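Local coordinates for putative lipoprotein (Bacteroides fragilis, PDB 3QNK) that is of unknown function but, as a SusD-like lipoprotein of the outer membrane, probably binds glycans at the cell surface for uptake by a partner transporter, at residues 278-283 and 321-326; 309-314 and 357-362; 314-319 and 443-448; 413-418 and 437-442. All coordinates share one frame; numbering follows the deposited sequence.

Contact 1 (278-283 and 321-326); sequences QELIDA and ANIVFH
Ile281 and Ile323 meet by their methyl ends where helix 278-283 packs against a helix-to-strand junction in the SusD family region. Helix 317-322 gives way at Ile323, the first residue to leave helical backbone angles, and the chain passes directly into the short strand 323-324, which pairs antiparallel with strand 360-361. The example illustrates how a single branched side chain at such a junction can form a small, wholly apolar joint: Ile323 contributes about half of the 111 Å² buried here. It points toward the helix, and both of its branches reach the delta methyl of Ile281. Ile323 CD1 lies 3.9 Å from Ile281 CD1, and Ile323 CG2 approaches that same methyl carbon to 4.0 Å. The two isoleucines cross at a slant. In Ile281 the first torsion sets CG2 anti to the backbone N, which leaves the CG1-CD1 arm as the branch that meets Ile323, although the side chain does not leave its backbone toward the strand. Leu280 adds a looser touch, its CD2 standing 4.3 Å from Ile323 CD1; the same leucine also rests on Arg444 and Ile445 of helix 432-446. Further back along the arm of Ile281, its CG1 still comes within 4.2 Å of Ile323 CG2.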
loop_
_atom_site.group_PDB
_atom_site.type_symbol
_atom_site.label_atom_id
_atom_site.label_comp_id
_atom_site.label_asym_id
_atom_site.label_seq_id
_atom_site.Cartn_x
_atom_site.Cartn_y
_atom_site.Cartn_z
ATOM N N GLN B 278 13.946 30.672 6.052
ATOM C CA GLN B 278 14.742 31.758 6.570
ATOM C C GLN B 278 14.715 31.692 8.111
ATOM O O GLN B 278 15.722 31.984 8.746
ATOM C CB GLN B 278 14.235 33.091 6.009
ATOM C CG GLN B 278 15.191 34.246 6.209
ATOM C CD GLN B 278 16.595 33.877 5.811
ATOM O OE1 GLN B 278 16.832 33.298 4.737
ATOM N NE2 GLN B 278 17.530 34.120 6.714
ATOM N N GLU B 279 13.617 31.185 8.690
ATOM C CA GLU B 279 13.457 31.018 10.155
ATOM C C GLU B 279 14.488 30.040 10.724
ATOM O O GLU B 279 15.022 30.278 11.816
ATOM C CB GLU B 279 12.046 30.547 10.514
ATOM C CG GLU B 279 11.043 31.681 10.449
ATOM C CD GLU B 279 10.442 32.027 9.100
ATOM O OE1 GLU B 279 10.768 31.346 8.100
ATOM O OE2 GLU B 279 9.663 33.009 9.045
ATOM N N LEU B 280 14.784 28.969 9.977
ATOM C CA LEU B 280 15.813 28.037 10.389
ATOM C C LEU B 280 17.192 28.651 10.171
ATOM O O LEU B 280 18.048 28.514 11.047
ATOM C CB LEU B 280 15.715 26.692 9.652
ATOM C CG LEU B 280 16.831 25.690 9.918
ATOM C CD1 LEU B 280 16.899 25.260 11.414
ATOM C CD2 LEU B 280 16.706 24.512 9.006
ATOM N N ILE B 281 17.411 29.331 9.027
ATOM C CA ILE B 281 18.706 29.937 8.736
ATOM C C ILE B 281 19.043 30.936 9.849
ATOM O O ILE B 281 20.178 30.938 10.353
ATOM C CB ILE B 281 18.726 30.554 7.297
ATOM C CG1 ILE B 281 19.181 29.515 6.255
ATOM C CG2 ILE B 281 19.670 31.749 7.208
ATOM C CD1 ILE B 281 18.371 28.355 6.054
ATOM N N ASP B 282 18.033 31.710 10.289
ATOM C CA ASP B 282 18.174 32.718 11.350
ATOM C C ASP B 282 18.575 32.119 12.689
ATOM O O ASP B 282 19.186 32.821 13.497
ATOM C CB ASP B 282 16.854 33.490 11.524
ATOM C CG ASP B 282 16.571 34.560 10.459
ATOM O OD1 ASP B 282 17.511 34.910 9.687
ATOM O OD2 ASP B 282 15.426 35.076 10.424
ATOM N N ALA B 283 18.220 30.825 12.929
ATOM C CA ALA B 283 18.472 30.110 14.170
ATOM C C ALA B 283 19.932 29.580 14.290
ATOM O O ALA B 283 20.361 29.240 15.403
ATOM C CB ALA B 283 17.489 28.977 14.305
ATOM N N ALA B 321 27.216 22.723 7.145
ATOM C CA ALA B 321 27.010 21.284 7.117
ATOM C C ALA B 321 25.598 20.934 6.698
ATOM O O ALA B 321 25.393 19.868 6.123
ATOM C CB ALA B 321 27.293 20.691 8.488
ATOM N N ASN B 322 24.619 21.797 7.000
ATOM C CA ASN B 322 23.213 21.538 6.703
ATOM C C ASN B 322 22.625 22.297 5.505
ATOM O O ASN B 322 21.662 21.807 4.887
ATOM C CB ASN B 322 22.369 21.954 7.908
ATOM C CG ASN B 322 22.335 20.993 9.047
ATOM O OD1 ASN B 322 21.342 20.296 9.226
ATOM N ND2 ASN B 322 23.354 21.019 9.905
ATOM N N ILE B 323 23.097 23.544 5.262
ATOM C CA ILE B 323 22.467 24.417 4.288
ATOM C C ILE B 323 23.269 24.594 3.005
ATOM O O ILE B 323 24.442 24.971 3.049
ATOM C CB ILE B 323 22.173 25.803 4.970
ATOM C CG1 ILE B 323 21.408 25.679 6.326
ATOM C CG2 ILE B 323 21.475 26.782 4.044
ATOM C CD1 ILE B 323 20.092 24.813 6.354
ATOM N N VAL B 324 22.589 24.370 1.861
ATOM C CA VAL B 324 23.051 24.656 0.507
ATOM C C VAL B 324 22.387 26.008 0.175
ATOM O O VAL B 324 21.145 26.091 0.122
ATOM C CB VAL B 324 22.717 23.533 -0.528
ATOM C CG1 VAL B 324 23.142 23.930 -1.944
ATOM C CG2 VAL B 324 23.328 22.203 -0.129
ATOM N N PHE B 325 23.217 27.067 0.023
ATOM C CA PHE B 325 22.760 28.444 -0.224
ATOM C C PHE B 325 23.438 29.062 -1.485
ATOM O O PHE B 325 24.298 28.450 -2.099
ATOM C CB PHE B 325 23.013 29.325 1.021
ATOM C CG PHE B 325 24.445 29.202 1.505
ATOM C CD1 PHE B 325 25.464 29.945 0.919
ATOM C CD2 PHE B 325 24.777 28.320 2.532
ATOM C CE1 PHE B 325 26.778 29.784 1.321
ATOM C CE2 PHE B 325 26.093 28.171 2.936
ATOM C CZ PHE B 325 27.086 28.887 2.310
ATOM N N HIS B 326 22.994 30.262 -1.892
ATOM C CA HIS B 326 23.543 30.957 -3.046
ATOM C C HIS B 326 25.031 31.087 -2.863
ATOM O O HIS B 326 25.484 31.662 -1.872
ATOM C CB HIS B 326 22.889 32.325 -3.202
ATOM C CG HIS B 326 23.372 33.090 -4.399
ATOM N ND1 HIS B 326 22.965 32.754 -5.681
ATOM C CD2 HIS B 326 24.198 34.162 -4.477
ATOM C CE1 HIS B 326 23.544 33.622 -6.484
ATOM N NE2 HIS B 326 24.292 34.487 -5.814
#

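Contact 2 (309-314 and 357-362); sequences CGIYEG and TGYNVW
A tyrosine pair, Tyr312 with Tyr359, ties the type I beta turn Gly310-Glu313 to the approach of strand 360-361, in the SusD family region. The alpha carbons of the two residues are 11.5 Å apart, so the contact is made by long side chains coming from opposite directions. The hydroxyls are hydrogen-bonded, Tyr312 OH to Tyr359 OH at 2.7 Å. The rings do not stack: they meet rim to rim with their planes at 88°, Tyr312 CE1 lying 3.5 Å from Tyr359 CE1 and in the plane of the Tyr359 ring. Ile311 supports the pair by laying its CG2 over the centre of one face of the Tyr312 ring, while Phe325 stacks with that ring as well. On the Tyr359 side, Thr357 OG1 accepts from Tyr359 N at 3.2 Å, an ST turn that shapes the backbone ahead of the strand. A water lies 2.8 Å from Tyr312 OH and donates to Gly358 O, and Tyr359 OH is hydrogen-bonded to Gln278 OE1. These contacts can link the Gln278 amide, both hydroxyls, the water and the Gly358 carbonyl; they probably satisfy the phenols and fix their hydroxyl ends, leaving ring rotation to the packing.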
loop_
_atom_site.group_PDB
_atom_site.type_symbol
_atom_site.label_atom_id
_atom_site.label_comp_id
_atom_site.label_asym_id
_atom_site.label_seq_id
_atom_site.Cartn_x
_atom_site.Cartn_y
_atom_site.Cartn_z
ATOM N N CYS B 309 26.196 42.812 4.009
ATOM C CA CYS B 309 25.677 42.066 5.161
ATOM C C CYS B 309 26.421 40.717 5.115
ATOM O O CYS B 309 26.959 40.367 4.049
ATOM C CB CYS B 309 24.153 41.923 5.065
ATOM S SG CYS B 309 23.569 40.506 4.085
ATOM N N GLY B 310 26.535 39.988 6.195
ATOM C CA GLY B 310 27.320 38.756 6.049
ATOM C C GLY B 310 26.496 37.511 6.206
ATOM O O GLY B 310 26.925 36.566 6.888
ATOM N N ILE B 311 25.288 37.532 5.597
ATOM C CA ILE B 311 24.252 36.519 5.762
ATOM C C ILE B 311 24.839 35.095 5.848
ATOM O O ILE B 311 24.534 34.403 6.826
ATOM C CB ILE B 311 23.087 36.634 4.744
ATOM C CG1 ILE B 311 21.992 35.610 5.056
ATOM C CG2 ILE B 311 23.556 36.576 3.285
ATOM C CD1 ILE B 311 20.644 35.998 4.826
ATOM N N TYR B 312 25.738 34.708 4.927
ATOM C CA TYR B 312 26.282 33.345 4.924
ATOM C C TYR B 312 27.739 33.260 5.398
ATOM O O TYR B 312 28.341 32.200 5.278
ATOM C CB TYR B 312 26.130 32.700 3.527
ATOM C CG TYR B 312 24.721 32.801 2.974
ATOM C CD1 TYR B 312 23.614 32.467 3.758
ATOM C CD2 TYR B 312 24.492 33.209 1.665
ATOM C CE1 TYR B 312 22.323 32.544 3.250
ATOM C CE2 TYR B 312 23.197 33.322 1.157
ATOM C CZ TYR B 312 22.116 32.992 1.957
ATOM O OH TYR B 312 20.835 33.063 1.471
ATOM N N GLU B 313 28.282 34.356 5.975
ATOM C CA GLU B 313 29.623 34.468 6.526
ATOM C C GLU B 313 29.620 34.285 8.055
ATOM O O GLU B 313 28.680 34.678 8.739
ATOM C CB GLU B 313 30.198 35.862 6.164
ATOM C CG GLU B 313 30.767 36.004 4.749
ATOM C CD GLU B 313 30.788 37.391 4.118
ATOM O OE1 GLU B 313 30.832 38.392 4.871
ATOM O OE2 GLU B 313 30.773 37.476 2.864
ATOM N N GLY B 314 30.684 33.695 8.560
ATOM C CA GLY B 314 31.001 33.534 9.981
ATOM C C GLY B 314 30.133 32.673 10.866
ATOM O O GLY B 314 30.230 32.772 12.099
ATOM N N THR B 357 12.537 28.539 -1.240
ATOM C CA THR B 357 13.096 29.287 -0.100
ATOM C C THR B 357 14.428 29.928 -0.375
ATOM O O THR B 357 14.787 30.826 0.370
ATOM C CB THR B 357 13.225 28.403 1.130
ATOM O OG1 THR B 357 14.309 27.476 0.949
ATOM C CG2 THR B 357 11.922 27.671 1.463
ATOM N N GLY B 358 15.165 29.439 -1.382
ATOM C CA GLY B 358 16.505 29.894 -1.720
ATOM C C GLY B 358 17.568 29.044 -1.069
ATOM O O GLY B 358 18.752 29.393 -1.101
ATOM N N TYR B 359 17.138 27.908 -0.479
ATOM C CA TYR B 359 17.992 26.942 0.216
ATOM C C TYR B 359 17.601 25.528 -0.131
ATOM O O TYR B 359 16.438 25.282 -0.473
ATOM C CB TYR B 359 17.891 27.109 1.762
ATOM C CG TYR B 359 18.159 28.509 2.249
ATOM C CD1 TYR B 359 19.452 29.024 2.263
ATOM C CD2 TYR B 359 17.111 29.362 2.603
ATOM C CE1 TYR B 359 19.703 30.348 2.626
ATOM C CE2 TYR B 359 17.352 30.687 2.982
ATOM C CZ TYR B 359 18.657 31.169 3.006
ATOM O OH TYR B 359 18.946 32.460 3.361
ATOM N N ASN B 360 18.556 24.591 0.027
ATOM C CA ASN B 360 18.393 23.139 -0.105
ATOM C C ASN B 360 19.126 22.504 1.046
ATOM O O ASN B 360 20.017 23.142 1.624
ATOM C CB ASN B 360 18.918 22.601 -1.443
ATOM C CG ASN B 360 18.094 22.977 -2.624
ATOM O OD1 ASN B 360 18.355 23.976 -3.272
ATOM N ND2 ASN B 360 17.099 22.177 -2.953
ATOM N N VAL B 361 18.776 21.257 1.382
ATOM C CA VAL B 361 19.448 20.532 2.462
ATOM C C VAL B 361 20.857 19.991 1.970
ATOM O O VAL B 361 21.052 19.718 0.769
ATOM C CB VAL B 361 18.539 19.393 2.995
ATOM C CG1 VAL B 361 18.366 18.289 1.941
ATOM C CG2 VAL B 361 19.089 18.795 4.282
ATOM N N TRP B 362 21.824 19.892 2.903
ATOM C CA TRP B 362 23.115 19.210 2.702
ATOM C C TRP B 362 23.075 17.888 3.583
ATOM O O TRP B 362 22.479 16.875 3.162
ATOM C CB TRP B 362 24.328 20.110 3.034
ATOM C CG TRP B 362 25.609 19.594 2.470
ATOM C CD1 TRP B 362 25.974 18.290 2.319
ATOM C CD2 TRP B 362 26.685 20.379 1.933
ATOM N NE1 TRP B 362 27.214 18.207 1.720
ATOM C CE2 TRP B 362 27.678 19.476 1.478
ATOM C CE3 TRP B 362 26.872 21.760 1.707
ATOM C CZ2 TRP B 362 28.870 19.912 0.868
ATOM C CZ3 TRP B 362 28.061 22.187 1.131
ATOM C CH2 TRP B 362 29.050 21.272 0.729
HETATM O O HOH W 1 20.639 31.212 -0.638
#

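Contact 3 (314-319 and 443-448); sequences GREPRF and RRIEFA
Arg318 and Ile445 mark the nearest approach of the two backbones, 7.4 Å between alpha carbons, where the first turn of helix 317-322 faces the last turn of helix 432-446. Arg318 does most of the work. Its chain bends at chi3 (-62°), which turns the guanidinium back along the start of its own helix, and there Glu316 meets it side-on: Arg318 NE bonds Glu316 OE1 at 3.0 Å and Arg318 NH2 bonds Glu316 OE2 at the same length. Glu316 holds the N-cap position, and its OE1 also takes the backbone N-H of Arg318 from above the carboxylate plane, so one oxygen caps the helix and fixes the arginine together. Across the contact, Arg318 NH1 donates to Glu446 OE1 over 2.7 Å, close to the guanidinium plane and nearly in line with the C-O bond, the two flat groups being turned 46° apart. Ile445 fills a different side: its CG2 sits over one guanidinium face, 3.4 Å from Arg318 NE and offset toward the rim. The other oxygen of Glu446, OE2, is held by Arg390 and Arg421, and Arg318 NH2 has a further partner in Glu442. Such clustering of opposite charges would probably favour the ionised carboxylates despite their burial. The arrangement is a buried salt-bridge network combined with an N-cap, joining the beginning of one helix to the end of another.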
loop_
_atom_site.group_PDB
_atom_site.type_symbol
_atom_site.label_atom_id
_atom_site.label_comp_id
_atom_site.label_asym_id
_atom_site.label_seq_id
_atom_site.Cartn_x
_atom_site.Cartn_y
_atom_site.Cartn_z
ATOM N N GLY B 314 30.684 33.695 8.560
ATOM C CA GLY B 314 31.001 33.534 9.981
ATOM C C GLY B 314 30.133 32.673 10.866
ATOM O O GLY B 314 30.230 32.772 12.099
ATOM N N ARG B 315 29.329 31.792 10.252
ATOM C CA ARG B 315 28.408 30.905 10.969
ATOM C C ARG B 315 29.118 29.727 11.610
ATOM O O ARG B 315 30.270 29.429 11.266
ATOM C CB ARG B 315 27.335 30.383 10.003
ATOM C CG ARG B 315 26.388 31.432 9.439
ATOM C CD ARG B 315 25.613 32.250 10.464
ATOM N NE ARG B 315 24.777 33.188 9.734
ATOM C CZ ARG B 315 23.454 33.129 9.688
ATOM N NH1 ARG B 315 22.794 32.266 10.450
ATOM N NH2 ARG B 315 22.774 33.974 8.920
ATOM N N GLU B 316 28.440 29.062 12.562
ATOM C CA GLU B 316 28.981 27.872 13.234
ATOM C C GLU B 316 29.001 26.654 12.236
ATOM O O GLU B 316 28.211 26.660 11.284
ATOM C CB GLU B 316 28.176 27.564 14.499
ATOM C CG GLU B 316 26.720 27.224 14.235
ATOM C CD GLU B 316 26.288 25.826 14.642
ATOM O OE1 GLU B 316 27.079 24.864 14.484
ATOM O OE2 GLU B 316 25.131 25.697 15.104
ATOM N N PRO B 317 29.894 25.629 12.398
ATOM C CA PRO B 317 30.005 24.557 11.381
ATOM C C PRO B 317 28.704 23.885 10.909
ATOM O O PRO B 317 28.622 23.548 9.726
ATOM C CB PRO B 317 30.917 23.534 12.064
ATOM C CG PRO B 317 31.815 24.352 12.912
ATOM C CD PRO B 317 30.942 25.464 13.439
ATOM N N ARG B 318 27.689 23.700 11.793
ATOM C CA ARG B 318 26.437 23.003 11.434
ATOM C C ARG B 318 25.659 23.769 10.381
ATOM O O ARG B 318 24.866 23.163 9.658
ATOM C CB ARG B 318 25.558 22.719 12.655
ATOM C CG ARG B 318 26.165 21.707 13.624
ATOM C CD ARG B 318 25.369 21.542 14.902
ATOM N NE ARG B 318 25.301 22.776 15.681
ATOM C CZ ARG B 318 24.769 22.869 16.895
ATOM N NH1 ARG B 318 24.272 21.803 17.492
ATOM N NH2 ARG B 318 24.737 24.030 17.522
ATOM N N PHE B 319 25.906 25.085 10.252
ATOM C CA PHE B 319 25.244 25.887 9.237
ATOM C C PHE B 319 25.677 25.411 7.840
ATOM O O PHE B 319 24.821 25.054 7.036
ATOM C CB PHE B 319 25.516 27.380 9.426
ATOM C CG PHE B 319 25.023 28.214 8.272
ATOM C CD1 PHE B 319 23.673 28.551 8.160
ATOM C CD2 PHE B 319 25.895 28.630 7.267
ATOM C CE1 PHE B 319 23.217 29.311 7.091
ATOM C CE2 PHE B 319 25.429 29.385 6.186
ATOM C CZ PHE B 319 24.096 29.732 6.117
ATOM N N ARG B 443 18.597 21.451 20.094
ATOM C CA ARG B 443 18.018 20.251 19.522
ATOM C C ARG B 443 17.588 20.493 18.073
ATOM O O ARG B 443 17.777 19.631 17.209
ATOM C CB ARG B 443 16.814 19.799 20.356
ATOM C CG ARG B 443 16.599 18.319 20.182
ATOM C CD ARG B 443 15.266 17.839 20.686
ATOM N NE ARG B 443 15.178 16.413 20.410
ATOM C CZ ARG B 443 15.538 15.463 21.261
ATOM N NH1 ARG B 443 15.958 15.780 22.485
ATOM N NH2 ARG B 443 15.450 14.190 20.913
ATOM N N ARG B 444 17.013 21.670 17.814
ATOM C CA ARG B 444 16.527 22.018 16.503
ATOM C C ARG B 444 17.679 22.052 15.497
ATOM O O ARG B 444 17.536 21.505 14.412
ATOM C CB ARG B 444 15.768 23.353 16.535
ATOM C CG ARG B 444 15.217 23.693 15.162
ATOM C CD ARG B 444 14.724 25.092 15.079
ATOM N NE ARG B 444 14.051 25.309 13.805
ATOM C CZ ARG B 444 13.419 26.425 13.477
ATOM N NH1 ARG B 444 13.385 27.448 14.318
ATOM N NH2 ARG B 444 12.833 26.536 12.298
ATOM N N ILE B 445 18.807 22.673 15.854
ATOM C CA ILE B 445 19.962 22.806 14.982
ATOM C C ILE B 445 20.670 21.459 14.821
ATOM O O ILE B 445 21.070 21.084 13.706
ATOM C CB ILE B 445 20.910 23.890 15.533
ATOM C CG1 ILE B 445 20.229 25.275 15.584
ATOM C CG2 ILE B 445 22.241 23.939 14.780
ATOM C CD1 ILE B 445 19.742 25.869 14.201
ATOM N N GLU B 446 20.813 20.726 15.925
ATOM C CA GLU B 446 21.482 19.443 15.904
ATOM C C GLU B 446 20.778 18.444 15.026
ATOM O O GLU B 446 21.425 17.718 14.249
ATOM C CB GLU B 446 21.607 18.861 17.324
ATOM C CG GLU B 446 22.594 17.693 17.427
ATOM C CD GLU B 446 24.016 18.009 16.996
ATOM O OE1 GLU B 446 24.392 19.200 16.971
ATOM O OE2 GLU B 446 24.740 17.070 16.615
ATOM N N PHE B 447 19.455 18.377 15.185
ATOM C CA PHE B 447 18.674 17.357 14.506
ATOM C C PHE B 447 17.861 17.876 13.315
ATOM O O PHE B 447 16.944 17.174 12.879
ATOM C CB PHE B 447 17.809 16.595 15.533
ATOM C CG PHE B 447 18.721 15.704 16.338
ATOM C CD1 PHE B 447 19.288 14.565 15.767
ATOM C CD2 PHE B 447 19.094 16.051 17.629
ATOM C CE1 PHE B 447 20.208 13.796 16.473
ATOM C CE2 PHE B 447 19.993 15.259 18.351
ATOM C CZ PHE B 447 20.569 14.154 17.755
ATOM N N ALA B 448 18.270 19.024 12.711
ATOM C CA ALA B 448 17.572 19.547 11.541
ATOM C C ALA B 448 17.657 18.524 10.393
ATOM O O ALA B 448 18.711 17.932 10.190
ATOM C CB ALA B 448 18.164 20.885 11.125
#

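Contact 4 (413-418 and 437-442)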
loop_
_atom_site.group_PDB
_atom_site.type_symbol
_atom_site.label_atom_id
_atom_site.label_comp_id
_atom_site.label_asym_id
_atom_site.label_seq_id
_atom_site.Cartn_x
_atom_site.Cartn_y
_atom_site.Cartn_z
ATOM N N LYS B 413 25.715 20.867 31.512
ATOM C CA LYS B 413 26.883 20.039 31.178
ATOM C C LYS B 413 26.609 19.179 29.935
ATOM O O LYS B 413 27.450 19.164 29.036
ATOM C CB LYS B 413 27.334 19.171 32.365
ATOM N N ALA B 414 25.413 18.529 29.856
ATOM C CA ALA B 414 25.000 17.659 28.752
ATOM C C ALA B 414 24.827 18.426 27.408
ATOM O O ALA B 414 25.360 17.982 26.399
ATOM C CB ALA B 414 23.719 16.937 29.113
ATOM N N VAL B 415 24.109 19.563 27.387
ATOM C CA VAL B 415 23.895 20.305 26.140
ATOM C C VAL B 415 25.223 20.938 25.648
ATOM O O VAL B 415 25.443 21.044 24.436
ATOM C CB VAL B 415 22.735 21.348 26.261
ATOM C CG1 VAL B 415 23.081 22.510 27.198
ATOM C CG2 VAL B 415 22.306 21.870 24.901
ATOM N N ASN B 416 26.123 21.306 26.577
ATOM C CA ASN B 416 27.401 21.914 26.213
ATOM C C ASN B 416 28.342 20.893 25.558
ATOM O O ASN B 416 29.264 21.299 24.882
ATOM C CB ASN B 416 28.044 22.617 27.405
ATOM C CG ASN B 416 27.397 23.954 27.723
ATOM O OD1 ASN B 416 26.757 24.571 26.869
ATOM N ND2 ASN B 416 27.509 24.427 28.963
HETATM N N MSE B 417 28.051 19.591 25.652
HETATM C CA MSE B 417 28.825 18.565 24.943
HETATM C C MSE B 417 28.592 18.695 23.435
HETATM O O MSE B 417 29.528 18.591 22.646
HETATM C CB MSE B 417 28.417 17.168 25.422
HETATM C CG MSE B 417 28.915 16.861 26.804
HETATM SE SE MSE B 417 30.852 16.664 26.861
HETATM C CE MSE B 417 31.127 15.205 25.574
ATOM N N ILE B 418 27.341 18.980 23.055
ATOM C CA ILE B 418 26.892 19.162 21.667
ATOM C C ILE B 418 27.505 20.451 21.063
ATOM O O ILE B 418 27.947 20.448 19.900
ATOM C CB ILE B 418 25.349 19.131 21.619
ATOM C CG1 ILE B 418 24.802 17.752 22.070
ATOM C CG2 ILE B 418 24.779 19.546 20.262
ATOM C CD1 ILE B 418 25.460 16.515 21.469
ATOM N N GLU B 437 14.718 26.764 26.836
ATOM C CA GLU B 437 14.623 27.218 25.463
ATOM C C GLU B 437 15.933 27.031 24.718
ATOM O O GLU B 437 15.914 26.651 23.549
ATOM C CB GLU B 437 14.152 28.681 25.394
ATOM C CG GLU B 437 12.766 28.918 26.001
ATOM C CD GLU B 437 11.661 27.896 25.742
ATOM O OE1 GLU B 437 11.411 27.567 24.557
ATOM O OE2 GLU B 437 11.034 27.438 26.729
ATOM N N LEU B 438 17.064 27.228 25.406
ATOM C CA LEU B 438 18.387 27.086 24.806
ATOM C C LEU B 438 18.656 25.623 24.365
ATOM O O LEU B 438 19.222 25.396 23.281
ATOM C CB LEU B 438 19.441 27.578 25.810
ATOM C CG LEU B 438 19.405 29.089 26.088
ATOM C CD1 LEU B 438 20.218 29.452 27.296
ATOM C CD2 LEU B 438 19.843 29.899 24.878
ATOM N N ILE B 439 18.199 24.649 25.190
ATOM C CA ILE B 439 18.317 23.207 24.936
ATOM C C ILE B 439 17.459 22.878 23.720
ATOM O O ILE B 439 17.948 22.269 22.758
ATOM C CB ILE B 439 17.926 22.366 26.190
ATOM C CG1 ILE B 439 18.881 22.633 27.390
ATOM C CG2 ILE B 439 17.864 20.877 25.839
ATOM C CD1 ILE B 439 18.420 22.136 28.737
ATOM N N ARG B 440 16.188 23.327 23.750
ATOM C CA ARG B 440 15.234 23.152 22.655
ATOM C C ARG B 440 15.780 23.716 21.330
ATOM O O ARG B 440 15.711 23.025 20.311
ATOM C CB ARG B 440 13.912 23.806 23.006
ATOM C CG ARG B 440 13.162 23.034 24.084
ATOM C CD ARG B 440 11.814 23.649 24.303
ATOM N NE ARG B 440 11.021 22.860 25.228
ATOM C CZ ARG B 440 9.729 23.068 25.437
ATOM N NH1 ARG B 440 9.093 24.046 24.801
ATOM N NH2 ARG B 440 9.061 22.304 26.279
ATOM N N LYS B 441 16.391 24.929 21.373
ATOM C CA LYS B 441 17.013 25.562 20.214
ATOM C C LYS B 441 18.202 24.671 19.724
ATOM O O LYS B 441 18.292 24.403 18.518
ATOM C CB LYS B 441 17.444 27.020 20.521
ATOM N N GLU B 442 19.051 24.161 20.653
ATOM C CA GLU B 442 20.168 23.277 20.285
ATOM C C GLU B 442 19.688 22.013 19.595
ATOM O O GLU B 442 20.311 21.549 18.637
ATOM C CB GLU B 442 21.043 22.885 21.502
ATOM C CG GLU B 442 22.158 23.875 21.775
ATOM C CD GLU B 442 23.135 24.115 20.642
ATOM O OE1 GLU B 442 23.576 23.131 20.004
ATOM O OE2 GLU B 442 23.441 25.301 20.379
#
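Val415 packs between Ile439 and Glu442 where helices 408-420 and 432-446 run side by side in the same general direction, their local axes 10.6 Å apart and inclined by 31°. The purely apolar part is slight: Val415 CG1 rests 4.2 Å from Ile439 CG1, and these two residues also have the nearest alpha carbons of the two segments. More of the touching is between methyl groups and the glutamate. Val415 CG2, placed anti to the backbone N (chi1 68° for CG1), meets the aliphatic stem of Glu442 at about a right angle, 3.7 Å from Glu442 CG. Ile418, one turn further on, runs past the glutamate in the opposite sense, with its CG2 3.8 Å from Glu442 OE1. The carboxylate itself is satisfied by ion pairs beyond the two segments, since OE1 of Glu442 forms a salt bridge with Arg318 and OE2 with Arg419. Glu285 brings a like charge close to that second oxygen, which the arginines would be expected to offset. A third helix, 391-405, adds to the packing in this helical part of the SusD family region: Leu396 touches Val415 and Tyr395 touches Ile418, while Leu427, in the connection between helices 408-420 and 432-446, also lies against Val415.

How the contacts relate
The four contacts form a row through the SusD family region, illustrating how small interfaces can be linked through shared elements. Contacts 1 and 2 have centres about 5 Å apart and share the two-stranded antiparallel sheet 323-324/360-361. Contact 3 lies about 9 Å from contact 1, both using helix 317-322, and contact 4 follows about 12 Å beyond contact 3 on helix 432-446. In sequence, contacts 1, 2 and 3 interlock with alternating segments, whereas both segments of contact 4 fall between those of contact 3. Helix 317-322 with its following strand thus links the small sheet to helix 432-446 and, through it, to helix 408-420. Contact 3 is the bridge: contact 4 touches neither contact 1 nor contact 2, their nearest atoms being about 6 and 13 Å away.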